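Local coordinates for protein acyl-CoA dehydrogenase (Bacillus anthracis, PDB 3OWA) that probably catalyses the FAD-dependent alpha,beta-dehydrogenation of acyl-CoA thioesters to the corresponding enoyl-CoA, at residues E455-A458 / L459-Y462; N404-F407 / E408-E412; G130-E133 / Q134-K137; F28-E31 / D32-S35. All coordinates share one frame; numbering follows the deposited sequence. Where two conformers were deposited one is given.

How the contacts relate
Four local contacts, each within a single run of residues, illustrate how one chain treats the beginnings of its helices. Contact 2 (404-412) is the one that touches the flavin-adenine dinucleotide: it leads into helix 411-427 and lines the cofactor pocket beside the second subunit. The other three are packing contacts at helix starts. Contact 3, at the start of helix 132-144, has its centre about 31 Å from that of contact 2. Contact 4, on the approach to helix 35-52, is about 29 Å from contact 2 between centres. Contacts 1 and 4, with nearest atoms about 11 Å apart, both pack on helix 490-520. Contact 1, opening helix 458-482, and contact 3 occupy opposite sides of the chain's centre, about 52 Å apart between centres.

Contact 1: E455-A458 / L459-Y462; sequences EPLA and LQKY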
loop_
_atom_site.group_PDB
_atom_site.type_symbol
_atom_site.label_atom_id
_atom_site.label_comp_id
_atom_site.label_asym_id
_atom_site.label_seq_id
_atom_site.Cartn_x
_atom_site.Cartn_y
_atom_site.Cartn_z
ATOM N N GLU A 455 1.352 38.227 2.522
ATOM C CA GLU A 455 2.076 37.701 1.354
ATOM C C GLU A 455 1.524 36.349 0.859
ATOM O O GLU A 455 0.885 35.611 1.627
ATOM C CB GLU A 455 3.573 37.567 1.667
ATOM C CG GLU A 455 4.255 38.879 2.096
ATOM C CD GLU A 455 5.755 38.696 2.347
ATOM O OE1 GLU A 455 6.342 37.686 1.872
ATOM O OE2 GLU A 455 6.349 39.573 3.018
ATOM N N PRO A 456 1.749 36.021 -0.434
ATOM C CA PRO A 456 1.453 34.645 -0.874
ATOM C C PRO A 456 2.206 33.646 0.009
ATOM O O PRO A 456 3.334 33.931 0.412
ATOM C CB PRO A 456 1.999 34.609 -2.306
ATOM C CG PRO A 456 1.975 36.048 -2.765
ATOM C CD PRO A 456 2.254 36.868 -1.537
ATOM N N LEU A 457 1.585 32.512 0.337
ATOM C CA LEU A 457 2.246 31.485 1.173
ATOM C C LEU A 457 2.364 31.851 2.664
ATOM O O LEU A 457 2.999 31.126 3.437
ATOM C CB LEU A 457 3.636 31.125 0.611
ATOM C CG LEU A 457 3.771 30.157 -0.575
ATOM C CD1 LEU A 457 2.738 30.402 -1.676
ATOM C CD2 LEU A 457 5.183 30.175 -1.147
ATOM N N ALA A 458 1.737 32.956 3.072
ATOM C CA ALA A 458 1.774 33.397 4.470
ATOM C C ALA A 458 1.390 32.279 5.444
ATOM O O ALA A 458 2.097 32.017 6.416
ATOM C CB ALA A 458 0.856 34.621 4.680
ATOM N N LEU A 459 0.268 31.628 5.173
ATOM C CA LEU A 459 -0.213 30.562 6.038
ATOM C C LEU A 459 0.766 29.366 6.071
ATOM O O LEU A 459 1.048 28.813 7.132
ATOM C CB LEU A 459 -1.624 30.127 5.634
ATOM C CG LEU A 459 -2.139 28.876 6.358
ATOM C CD1 LEU A 459 -2.260 29.108 7.865
ATOM C CD2 LEU A 459 -3.459 28.390 5.754
ATOM N N GLN A 460 1.315 29.004 4.918
ATOM C CA GLN A 460 2.182 27.816 4.841
ATOM C C GLN A 460 3.512 28.060 5.541
ATOM O O GLN A 460 4.020 27.172 6.217
ATOM C CB GLN A 460 2.344 27.346 3.383
ATOM C CG GLN A 460 1.027 26.809 2.773
ATOM C CD GLN A 460 -0.019 27.896 2.503
ATOM O OE1 GLN A 460 0.316 28.986 2.053
ATOM N NE2 GLN A 460 -1.282 27.595 2.777
ATOM N N LYS A 461 4.045 29.282 5.419
ATOM C CA LYS A 461 5.240 29.682 6.156
ATOM C C LYS A 461 4.993 29.635 7.659
ATOM O O LYS A 461 5.867 29.278 8.443
ATOM C CB LYS A 461 5.693 31.085 5.743
ATOM C CG LYS A 461 6.307 31.180 4.362
ATOM C CD LYS A 461 6.893 32.579 4.151
ATOM C CE LYS A 461 6.706 33.064 2.708
ATOM N NZ LYS A 461 6.578 34.568 2.603
ATOM N N TYR A 462 3.788 30.003 8.055
ATOM C CA TYR A 462 3.393 29.968 9.447
ATOM C C TYR A 462 3.355 28.518 9.973
ATOM O O TYR A 462 3.876 28.220 11.047
ATOM C CB TYR A 462 2.051 30.708 9.620
ATOM C CG TYR A 462 1.500 30.656 11.018
ATOM C CD1 TYR A 462 1.911 31.572 11.992
ATOM C CD2 TYR A 462 0.589 29.667 11.381
ATOM C CE1 TYR A 462 1.404 31.497 13.297
ATOM C CE2 TYR A 462 0.093 29.581 12.664
ATOM C CZ TYR A 462 0.496 30.488 13.614
ATOM O OH TYR A 462 -0.030 30.375 14.875
HETATM O O HOH W 1 6.107 34.615 -0.137
#
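Glu455 and Lys461 form a local salt bridge across the start of helix 458-482, where a type II beta turn from Glu455 to Ala458 delivers the chain to the N-cap residue, Leu457. The turn is closed by Ala458 N donating to Glu455 O. Helical pairing follows at once: Lys461 N reaches Leu457 O at 2.9 Å in a nearly straight bond (171°), and Tyr462 N binds Ala458 O at 3.1 Å. Lys461 then sends its side chain back over the helix start. With CG anti to its own carbonyl carbon (chi1 -72°), the chain passes Leu457 O, its CG 3.4 Å from that oxygen, and its CE lies 4.2 Å from Leu457 CB. Its NZ meets Glu455 OE1 at 3.2 Å, the two side chains crossing at roughly a right angle. A water accepts from NZ and donates to Pro456 O, so the ammonium grips the turn twice, once directly and once through solvent. Leu457 and Lys461 also pack on helix 490-520, through Thr513 and Val510 respectively. Near a helix start the ammonium should oppose the dipole, and its pairing with the Glu455 carboxylate probably offsets that cost.

Contact 2: N404-F407 / E408-E412; sequences NRIF and EGTNE. With FAD (flavin-adenine dinucleotide), chain E.
Arg405 and Asn411 press together where the chain turns into helix 411-427: the Asn411 amide nitrogen ND2 lies 3.6 Å from Arg405 CG, and the two side chains cross at about a right angle. The backbone between them is tied by Asn411 N donating to Arg405 O at 3.0 Å. Phe407, within the intervening loop, brings its ring edge to the flavin, with Phe407 CE2 3.6 Å from FAD C6, near the plane of the ring; two conformers were modelled, so the exact placement of this ring is doubtful. A water joins the polar groups of the first pair, accepting from Arg405 NE and from Asn411 ND2. Arg405 NH1 forms salt bridges with Asp373 and with Asp377 of the second subunit, while Lys365 and Ser369 hold the two ends of the Asn411 amide. Past Phe407 the chain bends through Gly409 to Thr410, the N-cap of the helix, in the C-terminal helical domain of the acyl-CoA dehydrogenase fold, and this bend forms one wall of the cofactor pocket. Thr410 OG1 caps Ile413 N and also donates to the ribose oxygen O2B of FAD at 2.7 Å; O2B in turn donates to Glu412 OE2.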
loop_
_atom_site.group_PDB
_atom_site.type_symbol
_atom_site.label_atom_id
_atom_site.label_comp_id
_atom_site.label_asym_id
_atom_site.label_seq_id
_atom_site.Cartn_x
_atom_site.Cartn_y
_atom_site.Cartn_z
ATOM N N ASN A 404 11.456 -0.805 -2.435
ATOM C CA ASN A 404 12.176 0.406 -2.101
ATOM C C ASN A 404 12.020 0.738 -0.619
ATOM O O ASN A 404 12.858 1.466 -0.077
ATOM C CB ASN A 404 11.710 1.612 -2.891
ATOM C CG ASN A 404 11.898 1.422 -4.379
ATOM O OD1 ASN A 404 12.854 0.791 -4.791
ATOM N ND2 ASN A 404 10.948 1.908 -5.186
ATOM N N ARG A 405 10.968 0.231 0.033
ATOM C CA ARG A 405 10.782 0.541 1.473
ATOM C C ARG A 405 11.631 -0.356 2.340
ATOM O O ARG A 405 11.618 -0.273 3.597
ATOM C CB ARG A 405 9.296 0.487 1.845
ATOM C CG ARG A 405 8.454 1.528 1.094
ATOM C CD ARG A 405 6.960 1.207 1.037
ATOM N NE ARG A 405 6.528 0.800 2.385
ATOM C CZ ARG A 405 5.448 0.082 2.629
ATOM N NH1 ARG A 405 4.670 -0.327 1.611
ATOM N NH2 ARG A 405 5.173 -0.269 3.897
ATOM N N ILE A 406 12.388 -1.230 1.686
ATOM C CA ILE A 406 13.195 -2.211 2.385
ATOM C C ILE A 406 14.672 -1.982 2.120
ATOM O O ILE A 406 15.486 -2.054 3.044
ATOM C CB ILE A 406 12.731 -3.647 2.036
ATOM C CG1 ILE A 406 11.412 -3.969 2.736
ATOM C CG2 ILE A 406 13.791 -4.685 2.428
ATOM C CD1 ILE A 406 10.591 -4.939 1.958
ATOM N N PHE A 407 14.976 -1.581 0.874
ATOM C CA PHE A 407 16.308 -1.169 0.402
ATOM C C PHE A 407 16.971 -0.105 1.203
ATOM O O PHE A 407 16.287 0.773 1.759
ATOM C CB PHE A 407 16.211 -0.586 -1.013
ATOM C CG PHE A 407 16.289 -1.603 -2.120
ATOM C CD1 PHE A 407 15.949 -1.229 -3.425
ATOM C CD2 PHE A 407 16.755 -2.898 -1.885
ATOM C CE1 PHE A 407 16.030 -2.165 -4.493
ATOM C CE2 PHE A 407 16.869 -3.825 -2.951
ATOM C CZ PHE A 407 16.499 -3.457 -4.243
ATOM N N GLU A 408 18.313 -0.134 1.227
ATOM C CA GLU A 408 19.036 1.056 1.745
ATOM C C GLU A 408 18.625 1.353 3.173
ATOM O O GLU A 408 18.513 2.527 3.593
ATOM C CB GLU A 408 18.906 2.299 0.840
ATOM C CG GLU A 408 19.462 2.064 -0.607
ATOM C CD GLU A 408 21.009 1.763 -0.700
ATOM O OE1 GLU A 408 21.426 1.155 -1.735
ATOM O OE2 GLU A 408 21.818 2.148 0.206
ATOM N N GLY A 409 18.423 0.282 3.938
ATOM C CA GLY A 409 17.912 0.452 5.318
ATOM C C GLY A 409 16.390 0.413 5.209
ATOM O O GLY A 409 15.804 1.151 4.400
ATOM N N THR A 410 15.730 -0.470 5.968
ATOM C CA THR A 410 14.261 -0.518 5.914
ATOM C C THR A 410 13.780 0.851 6.367
ATOM O O THR A 410 14.491 1.535 7.110
ATOM C CB THR A 410 13.711 -1.549 6.849
ATOM O OG1 THR A 410 14.119 -1.206 8.178
ATOM C CG2 THR A 410 14.306 -2.954 6.515
ATOM N N ASN A 411 12.582 1.270 5.958
ATOM C CA ASN A 411 12.103 2.539 6.443
ATOM C C ASN A 411 12.005 2.611 7.978
ATOM O O ASN A 411 12.104 3.700 8.565
ATOM C CB ASN A 411 10.782 2.895 5.787
ATOM C CG ASN A 411 10.970 3.278 4.334
ATOM O OD1 ASN A 411 12.108 3.340 3.854
ATOM N ND2 ASN A 411 9.885 3.560 3.636
ATOM N N GLU A 412 11.841 1.469 8.639
ATOM C CA GLU A 412 11.829 1.495 10.121
ATOM C C GLU A 412 13.203 1.951 10.640
ATOM O O GLU A 412 13.300 2.783 11.549
ATOM C CB GLU A 412 11.535 0.100 10.710
ATOM C CG GLU A 412 10.083 -0.395 10.454
ATOM C CD GLU A 412 9.797 -0.671 8.968
ATOM O OE1 GLU A 412 8.740 -0.212 8.458
ATOM O OE2 GLU A 412 10.645 -1.344 8.316
HETATM P PA FAD E . 15.675 -7.768 8.538
HETATM O O1A FAD E . 15.618 -9.204 8.994
HETATM O O2A FAD E . 16.912 -7.019 8.878
HETATM O O5B FAD E . 14.409 -6.969 9.042
HETATM C C5B FAD E . 13.132 -7.541 9.179
HETATM C C4B FAD E . 12.166 -6.556 9.821
HETATM O O4B FAD E . 12.592 -6.217 11.151
HETATM C C3B FAD E . 12.093 -5.261 9.018
HETATM O O3B FAD E . 10.790 -4.683 9.074
HETATM C C2B FAD E . 13.016 -4.368 9.808
HETATM O O2B FAD E . 12.716 -3.015 9.648
HETATM C C1B FAD E . 12.741 -4.816 11.221
HETATM N N9A FAD E . 13.861 -4.474 12.103
HETATM C C8A FAD E . 15.165 -4.884 11.998
HETATM N N7A FAD E . 15.883 -4.355 13.005
HETATM C C5A FAD E . 15.053 -3.630 13.775
HETATM C C6A FAD E . 15.250 -2.876 14.958
HETATM N N6A FAD E . 16.433 -2.859 15.586
HETATM N N1A FAD E . 14.170 -2.228 15.502
HETATM C C2A FAD E . 12.915 -2.317 14.918
HETATM N N3A FAD E . 12.711 -3.086 13.776
HETATM C C4A FAD E . 13.766 -3.714 13.207
HETATM N N1 FAD E . 22.293 -5.925 0.004
HETATM C C2 FAD E . 23.550 -5.622 -0.472
HETATM O O2 FAD E . 24.462 -5.421 0.300
HETATM N N3 FAD E . 23.820 -5.533 -1.823
HETATM C C4 FAD E . 22.853 -5.767 -2.747
HETATM O O4 FAD E . 23.152 -5.657 -3.947
HETATM C C4X FAD E . 21.568 -6.069 -2.285
HETATM N N5 FAD E . 20.574 -6.345 -3.203
HETATM C C5X FAD E . 19.309 -6.709 -2.767
HETATM C C6 FAD E . 18.328 -6.983 -3.727
HETATM C C7 FAD E . 17.063 -7.379 -3.306
HETATM C C7M FAD E . 16.003 -7.694 -4.341
HETATM C C8 FAD E . 16.812 -7.486 -1.920
HETATM C C8M FAD E . 15.488 -7.885 -1.355
HETATM C C9 FAD E . 17.780 -7.162 -0.975
HETATM C C9A FAD E . 19.036 -6.779 -1.379
HETATM N N10 FAD E . 20.005 -6.455 -0.443
HETATM C C10 FAD E . 21.283 -6.151 -0.897
HETATM C "C1'" FAD E . 19.750 -6.611 1.050
HETATM C "C2'" FAD E . 18.689 -5.658 1.611
HETATM O "O2'" FAD E . 18.900 -4.280 1.402
HETATM C "C3'" FAD E . 18.084 -6.201 3.072
HETATM O "O3'" FAD E . 16.926 -6.850 2.677
HETATM C "C4'" FAD E . 17.832 -5.264 3.970
HETATM O "O4'" FAD E . 19.065 -4.577 4.181
HETATM C "C5'" FAD E . 17.090 -5.607 5.262
HETATM O "O5'" FAD E . 17.520 -6.877 5.676
HETATM P P FAD E . 16.559 -8.117 5.872
HETATM O O1P FAD E . 15.845 -8.303 4.551
HETATM O O2P FAD E . 17.362 -9.303 6.322
HETATM O O3P FAD E . 15.446 -7.686 6.928
HETATM O O HOH W 2 7.438 2.418 4.639
HETATM O O HOH W 3 7.114 0.549 6.347
#

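Contact 3: G130-E133 / Q134-K137; sequences GNEE and QKKK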
loop_
_atom_site.group_PDB
_atom_site.type_symbol
_atom_site.label_atom_id
_atom_site.label_comp_id
_atom_site.label_asym_id
_atom_site.label_seq_id
_atom_site.Cartn_x
_atom_site.Cartn_y
_atom_site.Cartn_z
ATOM N N GLY A 130 39.038 4.265 -2.278
ATOM C CA GLY A 130 40.161 3.538 -2.898
ATOM C C GLY A 130 41.465 4.328 -2.763
ATOM O O GLY A 130 41.441 5.564 -2.744
ATOM N N ASN A 131 42.601 3.627 -2.671
ATOM C CA ASN A 131 43.892 4.297 -2.739
ATOM C C ASN A 131 44.207 4.538 -4.206
ATOM O O ASN A 131 43.486 4.048 -5.088
ATOM C CB ASN A 131 45.009 3.500 -2.051
ATOM C CG ASN A 131 45.261 2.145 -2.693
ATOM O OD1 ASN A 131 45.229 1.988 -3.914
ATOM N ND2 ASN A 131 45.539 1.166 -1.871
ATOM N N GLU A 132 45.292 5.277 -4.459
ATOM C CA GLU A 132 45.620 5.734 -5.793
ATOM C C GLU A 132 45.719 4.578 -6.763
ATOM O O GLU A 132 45.239 4.666 -7.894
ATOM C CB GLU A 132 46.948 6.508 -5.778
ATOM C CG GLU A 132 47.330 7.150 -7.119
ATOM C CD GLU A 132 46.344 8.249 -7.575
ATOM O OE1 GLU A 132 45.481 8.691 -6.777
ATOM O OE2 GLU A 132 46.451 8.674 -8.745
ATOM N N GLU A 133 46.355 3.501 -6.319
ATOM C CA GLU A 133 46.570 2.328 -7.143
ATOM C C GLU A 133 45.238 1.629 -7.496
ATOM O O GLU A 133 45.001 1.252 -8.637
ATOM C CB GLU A 133 47.518 1.372 -6.410
ATOM C CG GLU A 133 47.841 0.111 -7.159
ATOM C CD GLU A 133 48.416 -0.977 -6.264
ATOM O OE1 GLU A 133 48.013 -1.063 -5.076
ATOM O OE2 GLU A 133 49.263 -1.758 -6.764
ATOM N N GLN A 134 44.375 1.474 -6.500
ATOM C CA GLN A 134 43.039 0.898 -6.713
ATOM C C GLN A 134 42.203 1.751 -7.676
ATOM O O GLN A 134 41.591 1.227 -8.581
ATOM C CB GLN A 134 42.337 0.711 -5.371
ATOM C CG GLN A 134 43.016 -0.344 -4.479
ATOM C CD GLN A 134 42.576 -0.224 -3.047
ATOM O OE1 GLN A 134 42.138 0.853 -2.600
ATOM N NE2 GLN A 134 42.675 -1.327 -2.309
ATOM N N LYS A 135 42.236 3.067 -7.525
ATOM C CA LYS A 135 41.488 3.913 -8.436
ATOM C C LYS A 135 41.974 3.833 -9.868
ATOM O O LYS A 135 41.166 3.674 -10.777
ATOM C CB LYS A 135 41.444 5.356 -7.953
ATOM C CG LYS A 135 40.819 5.482 -6.576
ATOM C CD LYS A 135 40.580 6.954 -6.204
ATOM C CE LYS A 135 41.841 7.582 -5.644
ATOM N NZ LYS A 135 41.564 8.861 -4.982
ATOM N N LYS A 136 43.289 3.902 -10.086
ATOM C CA LYS A 136 43.794 3.896 -11.464
ATOM C C LYS A 136 43.581 2.561 -12.128
ATOM O O LYS A 136 43.362 2.502 -13.321
ATOM C CB LYS A 136 45.274 4.320 -11.559
ATOM C CG LYS A 136 45.468 5.797 -11.281
ATOM C CD LYS A 136 46.704 6.356 -11.986
ATOM C CE LYS A 136 46.345 7.240 -13.204
ATOM N NZ LYS A 136 45.580 8.506 -12.862
ATOM N N LYS A 137 43.627 1.492 -11.342
ATOM C CA LYS A 137 43.284 0.174 -11.826
ATOM C C LYS A 137 41.788 0.040 -12.183
ATOM O O LYS A 137 41.464 -0.281 -13.328
ATOM C CB LYS A 137 43.679 -0.885 -10.792
ATOM C CG LYS A 137 43.504 -2.344 -11.223
ATOM C CD LYS A 137 44.579 -3.195 -10.575
ATOM C CE LYS A 137 44.068 -4.415 -9.837
ATOM N NZ LYS A 137 43.898 -5.670 -10.625
HETATM O O HOH W 4 44.204 9.112 -4.234
#
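Asn131 and Gln134 lay their amide groups against each other, the two planes stacked and only 19° apart although the side chains as a whole cross at about a right angle. Each amide oxygen takes the other residue's backbone N-H: Asn131 OD1 accepts from Gln134 N, and Gln134 OE1 accepts from Asn131 N, both at 2.8 Å. The first of these is straight at 170°, the second only slightly less so. Asn131 can turn back onto the helix because its CG sits between its own backbone N and carbonyl carbon (chi1 62°), whereas the extended Gln134 chain runs back to the loop. This reciprocal pair is a capping box, and it opens helix 132-144 in the N-terminal helical domain, with Asn131 as N-cap. The other end of the Gln134 amide, NE2, is held by the carbonyl oxygens of Leu250 and Glu248. On the neighbouring flank Glu132 and Lys135 cross steeply; their charged ends, OE1 and NZ, stay 4.3 Å apart, and a water donates to Glu132 OE1 while accepting from Lys135 NZ. Glu132 OE1 is also hydrogen-bonded to Tyr88 OH, and Lys135 NZ to the Lys345 carbonyl oxygen. Glu132 runs alongside Lys136, without a salt bridge.

Contact 4: F28-E31 / D32-S35; sequences FTPE and DFSS
Thr29 and Asp32 clasp each other across a short 3-10 turn that leads toward helix 35-52. Asp32 OD2 accepts from Thr29 N at 2.9 Å, met on its anti side and 25° out of the carboxylate plane. In return Asp32 N donates to Thr29 O, also at 2.9 Å, from above the carbonyl plane. With its CG beside its backbone N (chi1 -60°), Asp32 keeps its carboxylate within range of the threonine. The same OD2 has a second, charged partner in Lys515 of helix 490-520, and Glu31 OE1 pairs with Arg512 of that helix, so the turn is pinned there twice. Thr29 OG1 receives a weak bond from Glu31 N. Around these bonds the apolar groups close in: the Pro30 CA lies over the Phe33 face, 3.7 Å from the ring centroid, a CH-pi contact, while the edge of the Phe28 ring faces Phe33, Phe28 CE2 lying 3.9 Å from Phe33 CE2. Phe33 also stacks edge-to-face with Tyr326. Its backbone N donates to Pro30 O at 3.1 Å, and a water donates to both Glu31 O, at 2.6 Å, and Phe33 O, at 2.9 Å.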
loop_
_atom_site.group_PDB
_atom_site.type_symbol
_atom_site.label_atom_id
_atom_site.label_comp_id
_atom_site.label_asym_id
_atom_site.label_seq_id
_atom_site.Cartn_x
_atom_site.Cartn_y
_atom_site.Cartn_z
ATOM N N PHE A 28 18.423 24.679 -3.144
ATOM C CA PHE A 28 18.503 24.361 -4.563
ATOM C C PHE A 28 17.175 23.720 -5.006
ATOM O O PHE A 28 16.619 22.887 -4.289
ATOM C CB PHE A 28 19.699 23.435 -4.839
ATOM C CG PHE A 28 19.892 23.120 -6.294
ATOM C CD1 PHE A 28 20.570 24.012 -7.119
ATOM C CD2 PHE A 28 19.374 21.947 -6.840
ATOM C CE1 PHE A 28 20.736 23.748 -8.475
ATOM C CE2 PHE A 28 19.517 21.673 -8.189
ATOM C CZ PHE A 28 20.215 22.573 -9.012
ATOM N N THR A 29 16.658 24.132 -6.164
ATOM C CA THR A 29 15.393 23.611 -6.679
ATOM C C THR A 29 15.534 23.208 -8.153
ATOM O O THR A 29 16.462 23.643 -8.812
ATOM C CB THR A 29 14.236 24.662 -6.571
ATOM O OG1 THR A 29 14.364 25.599 -7.626
ATOM C CG2 THR A 29 14.223 25.385 -5.225
ATOM N N PRO A 30 14.589 22.406 -8.681
ATOM C CA PRO A 30 14.684 22.108 -10.109
ATOM C C PRO A 30 14.700 23.345 -11.021
ATOM O O PRO A 30 15.199 23.256 -12.151
ATOM C CB PRO A 30 13.454 21.232 -10.371
ATOM C CG PRO A 30 13.190 20.518 -9.035
ATOM C CD PRO A 30 13.627 21.522 -7.981
ATOM N N GLU A 31 14.177 24.487 -10.551
ATOM C CA GLU A 31 14.181 25.727 -11.351
ATOM C C GLU A 31 15.602 26.289 -11.517
ATOM O O GLU A 31 15.876 27.084 -12.423
ATOM C CB GLU A 31 13.212 26.789 -10.760
ATOM C CG GLU A 31 11.717 26.496 -10.964
ATOM C CD GLU A 31 11.214 25.204 -10.243
ATOM O OE1 GLU A 31 11.386 25.060 -9.018
ATOM O OE2 GLU A 31 10.623 24.337 -10.915
ATOM N N ASP A 32 16.507 25.826 -10.654
ATOM C CA ASP A 32 17.915 26.167 -10.705
ATOM C C ASP A 32 18.759 25.292 -11.657
ATOM O O ASP A 32 19.960 25.513 -11.772
ATOM C CB ASP A 32 18.485 26.118 -9.281
ATOM C CG ASP A 32 17.777 27.104 -8.335
ATOM O OD1 ASP A 32 17.531 28.248 -8.779
ATOM O OD2 ASP A 32 17.464 26.754 -7.176
ATOM N N PHE A 33 18.156 24.307 -12.330
ATOM C CA PHE A 33 18.897 23.473 -13.284
ATOM C C PHE A 33 19.497 24.366 -14.376
ATOM O O PHE A 33 18.825 25.281 -14.834
ATOM C CB PHE A 33 17.979 22.463 -13.980
ATOM C CG PHE A 33 17.494 21.323 -13.089
ATOM C CD1 PHE A 33 16.349 20.626 -13.424
ATOM C CD2 PHE A 33 18.167 20.981 -11.929
ATOM C CE1 PHE A 33 15.876 19.570 -12.616
ATOM C CE2 PHE A 33 17.702 19.926 -11.109
ATOM C CZ PHE A 33 16.564 19.230 -11.469
ATOM N N SER A 34 20.727 24.087 -14.791
ATOM C CA SER A 34 21.334 24.758 -15.947
ATOM C C SER A 34 20.888 24.078 -17.257
ATOM O O SER A 34 20.281 23.007 -17.230
ATOM C CB SER A 34 22.849 24.632 -15.847
ATOM O OG SER A 34 23.230 23.278 -16.063
ATOM N N SER A 35 21.220 24.669 -18.405
ATOM C CA SER A 35 21.034 24.007 -19.701
ATOM C C SER A 35 21.816 22.681 -19.808
ATOM O O SER A 35 21.363 21.759 -20.484
ATOM C CB SER A 35 21.455 24.925 -20.867
ATOM O OG SER A 35 20.660 26.118 -20.870
HETATM O O HOH W 5 17.963 27.891 -13.812
#